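Local coordinates for protein lipopolysaccharide core heptose(I) kinase WaaP (PDB 6DFL) that phosphorylates the first heptose of the lipopolysaccharide core with ATP during outer-membrane biogenesis and also acts as a protein tyrosine kinase that autophosphorylates, at residues G47-I52 with T114-P119; Q77-I82 with S110-E115; P136-R141 with V177-F182; D153-G158 with R229-R234. All coordinates share one frame; numbering follows the deposited sequence.

Contact 1: G47-I52 with T114-P119; sequences GYFVKI and TEELAP
The F49 ring has T114 OG1 at its edge, near the ring plane, with F49 CB making the touch at 3.7 Å, while E116 CG comes to CE2 of that ring obliquely at 3.7 Å, ring and carboxylate planes 77° apart. On the other face of this antiparallel protein-kinase N-lobe sheet the Y48 ring lies alongside E115, pointing the same way, with Y48 CE2 3.6 Å from E115 CG. Y48–E115 is the non-hydrogen-bonded pair and F49–T114 the hydrogen-bonded one: F49 N reaches T114 O at 2.8 Å, and T114 N reaches F49 O at 3.0 Å. Just past the strand end, E116 N donates to G47 O at 3.0 Å. With CG anti to the backbone N (chi1 -170°), E116 extends past F49 to a salt bridge with R40. K51, bent at chi2 and chi3, crosses T114 at about a right angle; its NZ, salt-bridged to E78, also donates to T114 OG1 at 3.0 Å.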
loop_
_atom_site.group_PDB
_atom_site.type_symbol
_atom_site.label_atom_id
_atom_site.label_comp_id
_atom_site.label_asym_id
_atom_site.label_seq_id
_atom_site.Cartn_x
_atom_site.Cartn_y
_atom_site.Cartn_z
ATOM N N GLY A 47 -15.623 -11.018 17.263
ATOM C CA GLY A 47 -15.496 -9.637 16.838
ATOM C C GLY A 47 -15.707 -9.445 15.348
ATOM O O GLY A 47 -14.994 -10.012 14.517
ATOM N N TYR A 48 -16.710 -8.649 15.007
ATOM C CA TYR A 48 -17.108 -8.398 13.635
ATOM C C TYR A 48 -17.583 -6.960 13.545
ATOM O O TYR A 48 -18.124 -6.410 14.508
ATOM C CB TYR A 48 -18.246 -9.316 13.178
ATOM C CG TYR A 48 -18.022 -10.796 13.372
ATOM C CD1 TYR A 48 -18.099 -11.375 14.632
ATOM C CD2 TYR A 48 -17.791 -11.627 12.283
ATOM C CE1 TYR A 48 -17.910 -12.730 14.811
ATOM C CE2 TYR A 48 -17.596 -12.987 12.453
ATOM C CZ TYR A 48 -17.657 -13.536 13.721
ATOM O OH TYR A 48 -17.468 -14.894 13.905
ATOM N N PHE A 49 -17.395 -6.354 12.382
ATOM C CA PHE A 49 -17.882 -5.006 12.140
ATOM C C PHE A 49 -19.150 -5.089 11.311
ATOM O O PHE A 49 -19.224 -5.870 10.358
ATOM C CB PHE A 49 -16.819 -4.152 11.455
ATOM C CG PHE A 49 -15.611 -3.898 12.320
ATOM C CD1 PHE A 49 -15.672 -2.966 13.358
ATOM C CD2 PHE A 49 -14.418 -4.591 12.105
ATOM C CE1 PHE A 49 -14.575 -2.724 14.165
ATOM C CE2 PHE A 49 -13.305 -4.353 12.910
ATOM C CZ PHE A 49 -13.392 -3.410 13.945
ATOM N N VAL A 50 -20.166 -4.337 11.721
ATOM C CA VAL A 50 -21.484 -4.358 11.104
ATOM C C VAL A 50 -21.691 -3.014 10.435
ATOM O O VAL A 50 -21.627 -1.973 11.102
ATOM C CB VAL A 50 -22.591 -4.625 12.134
ATOM C CG1 VAL A 50 -23.956 -4.468 11.486
ATOM C CG2 VAL A 50 -22.426 -6.005 12.746
ATOM N N LYS A 51 -21.926 -3.027 9.127
ATOM C CA LYS A 51 -22.173 -1.807 8.373
ATOM C C LYS A 51 -23.563 -1.914 7.766
ATOM O O LYS A 51 -23.830 -2.832 6.985
ATOM C CB LYS A 51 -21.091 -1.595 7.309
ATOM C CG LYS A 51 -19.726 -1.192 7.888
ATOM C CD LYS A 51 -18.546 -1.749 7.103
ATOM C CE LYS A 51 -17.965 -3.000 7.791
ATOM N NZ LYS A 51 -16.675 -3.540 7.192
ATOM N N ILE A 52 -24.452 -1.000 8.147
ATOM C CA ILE A 52 -25.842 -0.998 7.705
ATOM C C ILE A 52 -26.117 0.304 6.974
ATOM O O ILE A 52 -25.801 1.383 7.481
ATOM C CB ILE A 52 -26.818 -1.144 8.884
ATOM C CG1 ILE A 52 -26.602 -2.463 9.611
ATOM C CG2 ILE A 52 -28.255 -1.009 8.405
ATOM C CD1 ILE A 52 -27.251 -2.464 10.993
ATOM N N THR A 114 -18.247 -7.813 8.364
ATOM C CA THR A 114 -16.898 -8.303 8.128
ATOM C C THR A 114 -16.260 -8.751 9.435
ATOM O O THR A 114 -16.459 -8.128 10.481
ATOM C CB THR A 114 -16.009 -7.215 7.501
ATOM O OG1 THR A 114 -15.875 -6.106 8.408
ATOM C CG2 THR A 114 -16.598 -6.726 6.185
ATOM N N GLU A 115 -15.465 -9.814 9.359
ATOM C CA GLU A 115 -14.668 -10.250 10.496
ATOM C C GLU A 115 -13.640 -9.194 10.883
ATOM O O GLU A 115 -13.148 -8.431 10.046
ATOM C CB GLU A 115 -13.938 -11.551 10.184
ATOM C CG GLU A 115 -14.810 -12.787 10.177
ATOM C CD GLU A 115 -14.028 -14.042 9.773
ATOM O OE1 GLU A 115 -12.876 -13.918 9.287
ATOM O OE2 GLU A 115 -14.565 -15.158 9.938
ATOM N N GLU A 116 -13.319 -9.157 12.172
ATOM C CA GLU A 116 -12.244 -8.303 12.640
ATOM C C GLU A 116 -10.898 -8.933 12.309
ATOM O O GLU A 116 -10.726 -10.151 12.376
ATOM C CB GLU A 116 -12.348 -8.069 14.142
ATOM C CG GLU A 116 -11.404 -6.992 14.634
ATOM C CD GLU A 116 -11.572 -6.690 16.117
ATOM O OE1 GLU A 116 -11.664 -7.653 16.907
ATOM O OE2 GLU A 116 -11.611 -5.491 16.481
ATOM N N LEU A 117 -9.946 -8.089 11.948
ATOM C CA LEU A 117 -8.574 -8.505 11.731
ATOM C C LEU A 117 -7.758 -8.061 12.934
ATOM O O LEU A 117 -7.633 -6.857 13.197
ATOM C CB LEU A 117 -8.027 -7.902 10.443
ATOM C CG LEU A 117 -8.816 -8.359 9.228
ATOM C CD1 LEU A 117 -8.749 -7.282 8.175
ATOM C CD2 LEU A 117 -8.274 -9.685 8.715
ATOM N N ALA A 118 -7.222 -9.028 13.671
ATOM C CA ALA A 118 -6.570 -8.712 14.933
ATOM C C ALA A 118 -5.757 -9.912 15.390
ATOM O O ALA A 118 -6.173 -11.056 15.181
ATOM C CB ALA A 118 -7.609 -8.320 15.993
ATOM N N PRO A 119 -4.594 -9.703 16.017
ATOM C CA PRO A 119 -4.050 -8.370 16.294
ATOM C C PRO A 119 -3.362 -7.750 15.076
ATOM O O PRO A 119 -2.627 -8.428 14.363
ATOM C CB PRO A 119 -3.044 -8.639 17.414
ATOM C CG PRO A 119 -2.566 -10.032 17.138
ATOM C CD PRO A 119 -3.748 -10.776 16.569
#

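Contact 2: Q77-I82 with S110-E115; sequences QEWQAI and SFIVTE
I112 CD1 meets the helix at E78 and W79, lying 3.8 Å from W79 CA and 4.0 Å from W79 CB, at the edge of the indole near its plane. The extended I112 chain (chi1 179°, chi2 178°) carries the methyl out to the helix backbone, where it also brushes the aliphatic part of E78. The second I112 branch, CG2, sits 3.6 Å from E78 OE1. One step along the same strand face, T114 CG2 packs against E78 OE2 at 3.5 Å and, on the next helical turn, against I82 CD1 at 4.0 Å. E78 keeps its own chain extended, crossing I112 obliquely and T114 at about a right angle.

Further out, W79 stacks on Y98 and touches V4, while E78 OE2 is held by a salt bridge to K51. The axes of 77-82 and 110-115 pass 9.3 Å apart at 44°. The helix probably corresponds to helix C of the protein-kinase N-lobe, laid against its sheet, and E78 with K51 probably to the conserved lysine–glutamate pair. No hydrogen bond joins helix and strand here, so the two are held by van der Waals packing; the buried E78 carboxylate touches the I112 and T114 methyls, and its OE2 is directed to the K51 salt bridge.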
loop_
_atom_site.group_PDB
_atom_site.type_symbol
_atom_site.label_atom_id
_atom_site.label_comp_id
_atom_site.label_asym_id
_atom_site.label_seq_id
_atom_site.Cartn_x
_atom_site.Cartn_y
_atom_site.Cartn_z
ATOM N N GLN A 77 -20.720 -1.925 -2.592
ATOM C CA GLN A 77 -19.361 -1.551 -2.969
ATOM C C GLN A 77 -18.331 -2.398 -2.234
ATOM O O GLN A 77 -17.490 -3.060 -2.859
ATOM C CB GLN A 77 -19.119 -0.071 -2.695
ATOM C CG GLN A 77 -19.542 0.834 -3.809
ATOM C CD GLN A 77 -21.037 0.963 -3.899
ATOM O OE1 GLN A 77 -21.746 1.009 -2.881
ATOM N NE2 GLN A 77 -21.537 1.031 -5.120
ATOM N N GLU A 78 -18.367 -2.365 -0.905
ATOM C CA GLU A 78 -17.488 -3.207 -0.105
ATOM C C GLU A 78 -17.600 -4.677 -0.500
ATOM O O GLU A 78 -16.588 -5.374 -0.615
ATOM C CB GLU A 78 -17.817 -3.020 1.372
ATOM C CG GLU A 78 -16.716 -3.424 2.320
ATOM C CD GLU A 78 -17.062 -3.084 3.766
ATOM O OE1 GLU A 78 -18.062 -2.357 3.978
ATOM O OE2 GLU A 78 -16.342 -3.549 4.679
ATOM N N TRP A 79 -18.826 -5.171 -0.705
ATOM C CA TRP A 79 -18.998 -6.614 -0.869
ATOM C C TRP A 79 -18.342 -7.117 -2.147
ATOM O O TRP A 79 -17.725 -8.186 -2.143
ATOM C CB TRP A 79 -20.476 -6.986 -0.865
ATOM C CG TRP A 79 -20.767 -8.364 -1.408
ATOM C CD1 TRP A 79 -21.215 -8.670 -2.652
ATOM C CD2 TRP A 79 -20.639 -9.622 -0.706
ATOM N NE1 TRP A 79 -21.384 -10.044 -2.776
ATOM C CE2 TRP A 79 -21.042 -10.643 -1.594
ATOM C CE3 TRP A 79 -20.225 -9.979 0.585
ATOM C CZ2 TRP A 79 -21.039 -11.987 -1.241
ATOM C CZ3 TRP A 79 -20.227 -11.322 0.933
ATOM C CH2 TRP A 79 -20.626 -12.309 0.018
ATOM N N GLN A 80 -18.459 -6.356 -3.243
ATOM C CA GLN A 80 -17.896 -6.775 -4.518
ATOM C C GLN A 80 -16.386 -6.561 -4.543
ATOM O O GLN A 80 -15.657 -7.332 -5.187
ATOM C CB GLN A 80 -18.581 -6.023 -5.664
ATOM C CG GLN A 80 -19.943 -6.562 -6.078
ATOM C CD GLN A 80 -20.661 -5.636 -7.048
ATOM O OE1 GLN A 80 -20.116 -4.607 -7.463
ATOM N NE2 GLN A 80 -21.896 -5.995 -7.412
ATOM N N ALA A 81 -15.885 -5.524 -3.860
ATOM C CA ALA A 81 -14.435 -5.379 -3.744
ATOM C C ALA A 81 -13.847 -6.543 -2.968
ATOM O O ALA A 81 -12.872 -7.166 -3.398
ATOM C CB ALA A 81 -14.068 -4.064 -3.073
ATOM N N ILE A 82 -14.433 -6.847 -1.812
ATOM C CA ILE A 82 -13.951 -7.969 -1.016
ATOM C C ILE A 82 -13.990 -9.247 -1.827
ATOM O O ILE A 82 -13.060 -10.059 -1.780
ATOM C CB ILE A 82 -14.774 -8.096 0.272
ATOM C CG1 ILE A 82 -14.507 -6.898 1.182
ATOM C CG2 ILE A 82 -14.485 -9.430 0.959
ATOM C CD1 ILE A 82 -15.220 -7.023 2.480
ATOM N N SER A 110 -29.395 -2.062 3.009
ATOM C CA SER A 110 -28.346 -3.063 2.904
ATOM C C SER A 110 -27.540 -3.175 4.184
ATOM O O SER A 110 -27.565 -2.305 5.050
ATOM C CB SER A 110 -27.391 -2.776 1.742
ATOM O OG SER A 110 -26.478 -1.742 2.090
ATOM N N PHE A 111 -26.782 -4.263 4.260
ATOM C CA PHE A 111 -25.882 -4.493 5.372
ATOM C C PHE A 111 -24.740 -5.385 4.909
ATOM O O PHE A 111 -24.881 -6.168 3.960
ATOM C CB PHE A 111 -26.603 -5.136 6.556
ATOM C CG PHE A 111 -27.024 -6.558 6.317
ATOM C CD1 PHE A 111 -26.178 -7.619 6.651
ATOM C CD2 PHE A 111 -28.263 -6.844 5.764
ATOM C CE1 PHE A 111 -26.554 -8.937 6.432
ATOM C CE2 PHE A 111 -28.655 -8.158 5.552
ATOM C CZ PHE A 111 -27.790 -9.211 5.877
ATOM N N ILE A 112 -23.618 -5.269 5.605
ATOM C CA ILE A 112 -22.515 -6.197 5.431
ATOM C C ILE A 112 -21.759 -6.289 6.744
ATOM O O ILE A 112 -21.438 -5.271 7.361
ATOM C CB ILE A 112 -21.590 -5.777 4.263
ATOM C CG1 ILE A 112 -20.419 -6.734 4.112
ATOM C CG2 ILE A 112 -21.080 -4.351 4.435
ATOM C CD1 ILE A 112 -19.532 -6.364 2.935
ATOM N N VAL A 113 -21.449 -7.512 7.152
ATOM C CA VAL A 113 -20.688 -7.790 8.362
ATOM C C VAL A 113 -19.361 -8.439 7.970
ATOM O O VAL A 113 -19.357 -9.509 7.356
ATOM C CB VAL A 113 -21.469 -8.712 9.301
ATOM C CG1 VAL A 113 -20.677 -8.930 10.560
ATOM C CG2 VAL A 113 -22.843 -8.132 9.566
ATOM N N THR A 114 -18.247 -7.813 8.364
ATOM C CA THR A 114 -16.898 -8.303 8.128
ATOM C C THR A 114 -16.260 -8.751 9.435
ATOM O O THR A 114 -16.459 -8.128 10.481
ATOM C CB THR A 114 -16.009 -7.215 7.501
ATOM O OG1 THR A 114 -15.875 -6.106 8.408
ATOM C CG2 THR A 114 -16.598 -6.726 6.185
ATOM N N GLU A 115 -15.465 -9.814 9.359
ATOM C CA GLU A 115 -14.668 -10.250 10.496
ATOM C C GLU A 115 -13.640 -9.194 10.883
ATOM O O GLU A 115 -13.148 -8.431 10.046
ATOM C CB GLU A 115 -13.938 -11.551 10.184
ATOM C CG GLU A 115 -14.810 -12.787 10.177
ATOM C CD GLU A 115 -14.028 -14.042 9.773
ATOM O OE1 GLU A 115 -12.876 -13.918 9.287
ATOM O OE2 GLU A 115 -14.565 -15.158 9.938
#

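Contact 3: P136-R141 with V177-F182; sequences PPRLKR and VSADDF
A single nitrogen of R138, NH1, faces both carboxylate oxygens of D180, 2.7 Å from OD2 and 2.9 Å from OD1, in a salt bridge whose hydrogen bond to OD1 is weak. The two flat groups are not coplanar: guanidinium and carboxylate planes stand 35° apart, and D180 CG lies at the guanidinium edge. A chi1 of -126°, away from the staggered values, and a bend at chi3 bring the arginine end round, with A179 CB over one guanidinium face, 3.6 Å above the plane.

That same methyl presses on the helix backbone, 3.5 Å from L139 N, where the CA atoms of L139 and A179 are only 4.1 Å apart. L139, its CG anti to the backbone N, turns CD1 to the loop, touching S178 C at 3.7 Å and V177 CG1 at 4.2 Å, and meets the F182 ring obliquely. The loop holds its shape through S178 OG, which accepts from D180 N at 2.9 Å in an ST turn. F182 also packs on A142, L143 and A146 of the same helix. The arrangement sets the first turn of helix 137-156, probably corresponding to kinase helix E, against the hairpin loop between strands 169-172 and 184-186 of the C-lobe.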
loop_
_atom_site.group_PDB
_atom_site.type_symbol
_atom_site.label_atom_id
_atom_site.label_comp_id
_atom_site.label_asym_id
_atom_site.label_seq_id
_atom_site.Cartn_x
_atom_site.Cartn_y
_atom_site.Cartn_z
ATOM N N PRO A 136 14.520 -0.396 10.505
ATOM C CA PRO A 136 15.519 -1.084 9.663
ATOM C C PRO A 136 15.239 -0.803 8.200
ATOM O O PRO A 136 14.086 -0.923 7.763
ATOM C CB PRO A 136 15.306 -2.573 9.980
ATOM C CG PRO A 136 14.527 -2.606 11.263
ATOM C CD PRO A 136 13.754 -1.326 11.354
ATOM N N PRO A 137 16.253 -0.417 7.419
ATOM C CA PRO A 137 16.005 -0.143 5.994
ATOM C C PRO A 137 15.315 -1.283 5.272
ATOM O O PRO A 137 14.362 -1.044 4.524
ATOM C CB PRO A 137 17.412 0.119 5.445
ATOM C CG PRO A 137 18.188 0.600 6.625
ATOM C CD PRO A 137 17.655 -0.181 7.794
ATOM N N ARG A 138 15.745 -2.523 5.494
ATOM C CA ARG A 138 15.157 -3.624 4.735
ATOM C C ARG A 138 13.690 -3.824 5.101
ATOM O O ARG A 138 12.853 -4.046 4.219
ATOM C CB ARG A 138 15.961 -4.906 4.943
ATOM C CG ARG A 138 16.415 -5.534 3.626
ATOM C CD ARG A 138 17.321 -6.753 3.817
ATOM N NE ARG A 138 16.566 -7.939 4.202
ATOM C CZ ARG A 138 16.546 -8.445 5.431
ATOM N NH1 ARG A 138 15.823 -9.530 5.693
ATOM N NH2 ARG A 138 17.254 -7.868 6.396
ATOM N N LEU A 139 13.354 -3.734 6.391
ATOM C CA LEU A 139 11.946 -3.767 6.776
ATOM C C LEU A 139 11.162 -2.672 6.068
ATOM O O LEU A 139 10.073 -2.914 5.531
ATOM C CB LEU A 139 11.793 -3.610 8.284
ATOM C CG LEU A 139 10.314 -3.664 8.660
ATOM C CD1 LEU A 139 9.708 -4.967 8.152
ATOM C CD2 LEU A 139 10.137 -3.544 10.154
ATOM N N LYS A 140 11.710 -1.463 6.046
ATOM C CA LYS A 140 11.037 -0.349 5.398
ATOM C C LYS A 140 10.738 -0.677 3.944
ATOM O O LYS A 140 9.580 -0.672 3.513
ATOM C CB LYS A 140 11.902 0.901 5.517
ATOM C CG LYS A 140 11.294 2.141 4.931
ATOM C CD LYS A 140 12.301 3.254 5.010
ATOM C CE LYS A 140 11.737 4.530 4.461
ATOM N NZ LYS A 140 12.861 5.483 4.258
ATOM N N ARG A 141 11.776 -1.017 3.177
ATOM C CA ARG A 141 11.592 -1.255 1.748
ATOM C C ARG A 141 10.661 -2.440 1.487
ATOM O O ARG A 141 9.834 -2.402 0.570
ATOM C CB ARG A 141 12.953 -1.442 1.089
ATOM C CG ARG A 141 13.818 -0.175 1.130
ATOM C CD ARG A 141 15.120 -0.386 0.353
ATOM N NE ARG A 141 16.210 -0.885 1.185
ATOM C CZ ARG A 141 17.199 -0.126 1.646
ATOM N NH1 ARG A 141 17.241 1.175 1.369
ATOM N NH2 ARG A 141 18.152 -0.675 2.383
ATOM N N VAL A 177 7.369 -9.248 13.535
ATOM C CA VAL A 177 7.461 -8.694 12.195
ATOM C C VAL A 177 8.930 -8.482 11.850
ATOM O O VAL A 177 9.668 -7.854 12.618
ATOM C CB VAL A 177 6.667 -7.381 12.099
ATOM C CG1 VAL A 177 6.927 -6.697 10.778
ATOM C CG2 VAL A 177 5.184 -7.658 12.276
ATOM N N SER A 178 9.354 -9.005 10.695
ATOM C CA SER A 178 10.688 -8.765 10.158
ATOM C C SER A 178 10.575 -8.507 8.664
ATOM O O SER A 178 9.508 -8.670 8.068
ATOM C CB SER A 178 11.617 -9.952 10.386
ATOM O OG SER A 178 11.598 -10.791 9.237
ATOM N N ALA A 179 11.706 -8.143 8.045
ATOM C CA ALA A 179 11.694 -7.865 6.611
ATOM C C ALA A 179 11.420 -9.120 5.792
ATOM O O ALA A 179 11.016 -9.028 4.624
ATOM C CB ALA A 179 13.018 -7.237 6.180
ATOM N N ASP A 180 11.641 -10.295 6.372
ATOM C CA ASP A 180 11.493 -11.527 5.618
ATOM C C ASP A 180 10.153 -12.180 5.853
ATOM O O ASP A 180 9.757 -13.057 5.077
ATOM C CB ASP A 180 12.615 -12.505 5.970
ATOM C CG ASP A 180 13.970 -11.963 5.605
ATOM O OD1 ASP A 180 14.109 -11.473 4.464
ATOM O OD2 ASP A 180 14.880 -11.986 6.461
ATOM N N ASP A 181 9.437 -11.743 6.878
ATOM C CA ASP A 181 8.202 -12.402 7.273
ATOM C C ASP A 181 7.266 -11.353 7.878
ATOM O O ASP A 181 7.491 -10.884 9.000
ATOM C CB ASP A 181 8.506 -13.524 8.248
ATOM C CG ASP A 181 7.377 -14.504 8.357
ATOM O OD1 ASP A 181 7.133 -15.220 7.354
ATOM O OD2 ASP A 181 6.731 -14.555 9.434
ATOM N N PHE A 182 6.235 -10.982 7.113
ATOM C CA PHE A 182 5.151 -10.104 7.547
ATOM C C PHE A 182 4.032 -10.185 6.519
ATOM O O PHE A 182 4.288 -10.398 5.331
ATOM C CB PHE A 182 5.612 -8.651 7.702
ATOM C CG PHE A 182 6.012 -7.995 6.411
ATOM C CD1 PHE A 182 7.327 -8.046 5.970
ATOM C CD2 PHE A 182 5.082 -7.315 5.643
ATOM C CE1 PHE A 182 7.714 -7.436 4.779
ATOM C CE2 PHE A 182 5.458 -6.700 4.440
ATOM C CZ PHE A 182 6.782 -6.764 4.010
#

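Contact 4: D153-G158 with R229-R234; sequences DMHRAG and RTYFRR
Two helix ends meet here: 153-156 closes in a Schellman motif with G158 at positive phi, and the chain after 229-232 leaves helical angles at R233, also with positive phi. R156 NH2 donates to Y231 O at 2.6 Å; Y231 O lies near the guanidinium plane, while the donor sits 30° off the carbonyl plane. NH1 of R156 is salt-bridged to D153 OD1 at 2.5 Å, so carboxylate and carbonyl both hold the guanidinium at its edge. R233 stacks on one face, guanidinium centres 3.9 Å apart and planes 7° from parallel; D153 probably offsets some of the like charge. In the kinase C-lobe this joins the C-terminal end of helix 137-156 to helix 221-232. Y231, CG anti to its N (chi1 170°), sends its hydroxyl to the edge of H155. Y231 OH and H155 ND1 stand 2.3 Å apart, very short and of doubtful exact length; the two rings meet at their edges, neither over the other's face. H155 NE2 is hydrogen-bonded to D206 OD2 of helix 200-212.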
loop_
_atom_site.group_PDB
_atom_site.type_symbol
_atom_site.label_atom_id
_atom_site.label_comp_id
_atom_site.label_asym_id
_atom_site.label_seq_id
_atom_site.Cartn_x
_atom_site.Cartn_y
_atom_site.Cartn_z
ATOM N N ASP A 153 -1.877 -5.137 -7.557
ATOM C CA ASP A 153 -2.730 -6.319 -7.687
ATOM C C ASP A 153 -4.204 -5.945 -7.647
ATOM O O ASP A 153 -5.002 -6.420 -8.467
ATOM C CB ASP A 153 -2.410 -7.330 -6.583
ATOM C CG ASP A 153 -1.334 -8.352 -7.007
ATOM O OD1 ASP A 153 -0.717 -8.161 -8.072
ATOM O OD2 ASP A 153 -1.116 -9.336 -6.264
HETATM N N MSE A 154 -4.574 -5.084 -6.707
HETATM C CA MSE A 154 -5.913 -4.564 -6.597
HETATM C C MSE A 154 -6.378 -3.927 -7.904
HETATM O O MSE A 154 -7.473 -4.213 -8.384
HETATM C CB MSE A 154 -5.938 -3.540 -5.484
HETATM C CG MSE A 154 -7.212 -3.409 -4.721
HETATM SE SE MSE A 154 -6.885 -2.058 -3.336
HETATM C CE MSE A 154 -6.917 -0.470 -4.470
ATOM N N HIS A 155 -5.543 -3.043 -8.454
ATOM C CA HIS A 155 -5.921 -2.331 -9.666
ATOM C C HIS A 155 -6.040 -3.278 -10.840
ATOM O O HIS A 155 -7.013 -3.204 -11.596
ATOM C CB HIS A 155 -4.917 -1.239 -9.987
ATOM C CG HIS A 155 -5.016 -0.062 -9.084
ATOM N ND1 HIS A 155 -4.059 0.927 -9.047
ATOM C CD2 HIS A 155 -5.963 0.287 -8.184
ATOM C CE1 HIS A 155 -4.412 1.834 -8.153
ATOM N NE2 HIS A 155 -5.563 1.470 -7.622
ATOM N N ARG A 156 -5.048 -4.176 -11.019
ATOM C CA ARG A 156 -5.120 -5.117 -12.132
ATOM C C ARG A 156 -6.302 -6.044 -11.952
ATOM O O ARG A 156 -6.747 -6.666 -12.919
ATOM C CB ARG A 156 -3.835 -5.971 -12.292
ATOM C CG ARG A 156 -2.537 -5.199 -12.580
ATOM C CD ARG A 156 -1.259 -5.976 -12.124
ATOM N NE ARG A 156 -0.234 -5.086 -11.550
ATOM C CZ ARG A 156 0.376 -5.281 -10.379
ATOM N NH1 ARG A 156 0.093 -6.338 -9.622
ATOM N NH2 ARG A 156 1.281 -4.412 -9.948
ATOM N N ALA A 157 -6.832 -6.167 -10.741
ATOM C CA ALA A 157 -7.961 -7.069 -10.628
ATOM C C ALA A 157 -9.278 -6.337 -10.817
ATOM O O ALA A 157 -10.335 -6.958 -10.693
ATOM C CB ALA A 157 -7.916 -7.832 -9.302
ATOM N N GLY A 158 -9.242 -5.054 -11.175
ATOM C CA GLY A 158 -10.449 -4.289 -11.440
ATOM C C GLY A 158 -11.027 -3.514 -10.265
ATOM O O GLY A 158 -12.142 -2.976 -10.382
ATOM N N ARG A 229 8.175 1.208 -9.432
ATOM C CA ARG A 229 8.599 0.026 -10.177
ATOM C C ARG A 229 7.764 -1.183 -9.784
ATOM O O ARG A 229 7.189 -1.862 -10.644
ATOM C CB ARG A 229 10.091 -0.241 -9.937
ATOM C CG ARG A 229 10.591 -1.530 -10.571
ATOM C CD ARG A 229 12.125 -1.516 -10.750
ATOM N NE ARG A 229 12.867 -1.679 -9.497
ATOM C CZ ARG A 229 14.040 -1.097 -9.245
ATOM N NH1 ARG A 229 14.602 -0.299 -10.146
ATOM N NH2 ARG A 229 14.655 -1.300 -8.089
ATOM N N THR A 230 7.677 -1.467 -8.484
ATOM C CA THR A 230 6.896 -2.622 -8.061
ATOM C C THR A 230 5.425 -2.425 -8.387
ATOM O O THR A 230 4.731 -3.379 -8.765
ATOM C CB THR A 230 7.087 -2.851 -6.577
ATOM O OG1 THR A 230 8.483 -2.909 -6.298
ATOM C CG2 THR A 230 6.444 -4.141 -6.122
ATOM N N TYR A 231 4.937 -1.185 -8.289
ATOM C CA TYR A 231 3.519 -0.946 -8.550
ATOM C C TYR A 231 3.177 -1.228 -10.012
ATOM O O TYR A 231 2.236 -1.975 -10.310
ATOM C CB TYR A 231 3.112 0.485 -8.171
ATOM C CG TYR A 231 1.723 0.763 -8.687
ATOM C CD1 TYR A 231 0.605 0.121 -8.123
ATOM C CD2 TYR A 231 1.517 1.620 -9.760
ATOM C CE1 TYR A 231 -0.643 0.317 -8.621
ATOM C CE2 TYR A 231 0.249 1.834 -10.255
ATOM C CZ TYR A 231 -0.820 1.176 -9.677
ATOM O OH TYR A 231 -2.080 1.373 -10.165
ATOM N N PHE A 232 3.925 -0.622 -10.940
ATOM C CA PHE A 232 3.662 -0.791 -12.365
ATOM C C PHE A 232 4.206 -2.099 -12.930
ATOM O O PHE A 232 3.649 -2.613 -13.903
ATOM C CB PHE A 232 4.258 0.376 -13.149
ATOM C CG PHE A 232 3.523 1.685 -12.968
ATOM C CD1 PHE A 232 2.334 1.925 -13.640
ATOM C CD2 PHE A 232 4.053 2.688 -12.184
ATOM C CE1 PHE A 232 1.695 3.110 -13.529
ATOM C CE2 PHE A 232 3.400 3.890 -12.049
ATOM C CZ PHE A 232 2.215 4.102 -12.718
ATOM N N ARG A 233 5.247 -2.675 -12.324
ATOM C CA ARG A 233 5.913 -3.861 -12.868
ATOM C C ARG A 233 6.362 -3.563 -14.296
ATOM O O ARG A 233 5.997 -4.252 -15.247
ATOM C CB ARG A 233 5.010 -5.094 -12.807
ATOM C CG ARG A 233 4.235 -5.253 -11.508
ATOM C CD ARG A 233 3.423 -6.541 -11.495
ATOM N NE ARG A 233 2.619 -6.663 -12.709
ATOM C CZ ARG A 233 1.876 -7.725 -13.021
ATOM N NH1 ARG A 233 1.825 -8.767 -12.196
ATOM N NH2 ARG A 233 1.184 -7.751 -14.160
ATOM N N ARG A 234 7.062 -2.459 -14.421
ATOM C CA ARG A 234 7.610 -1.927 -15.680
ATOM C C ARG A 234 8.951 -1.341 -15.262
ATOM O O ARG A 234 9.211 -1.132 -14.100
ATOM C CB ARG A 234 6.727 -0.853 -16.317
ATOM C CG ARG A 234 5.316 -1.284 -16.701
ATOM C CD ARG A 234 5.299 -2.454 -17.690
ATOM N NE ARG A 234 5.954 -2.135 -18.958
ATOM C CZ ARG A 234 6.258 -3.033 -19.900
ATOM N NH1 ARG A 234 5.965 -4.320 -19.744
ATOM N NH2 ARG A 234 6.847 -2.634 -21.009
#

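In the fold
Contacts 1 and 2 form one N-lobe unit: they share T114 and E115 on strand 109-115 and join through the salt bridge of K51 NZ to E78 OE2, 2.5 Å. The K51 and E78 side chains lie about 11 and 10 Å from that of D163, the active-site residue inferred from relatives. Contacts 3 and 4 occupy the C-lobe at the two ends of helix 137-156, their centres 21 Å apart. The H155 side chain in contact 4 is about 11 Å from that of D163. The bound palmitoyl-phosphopantetheine-type ligand lies about 9 Å from the F182 side chain of contact 3 and about 7 Å from that of Y231. Contacts 1 and 4 have centres 27 Å apart.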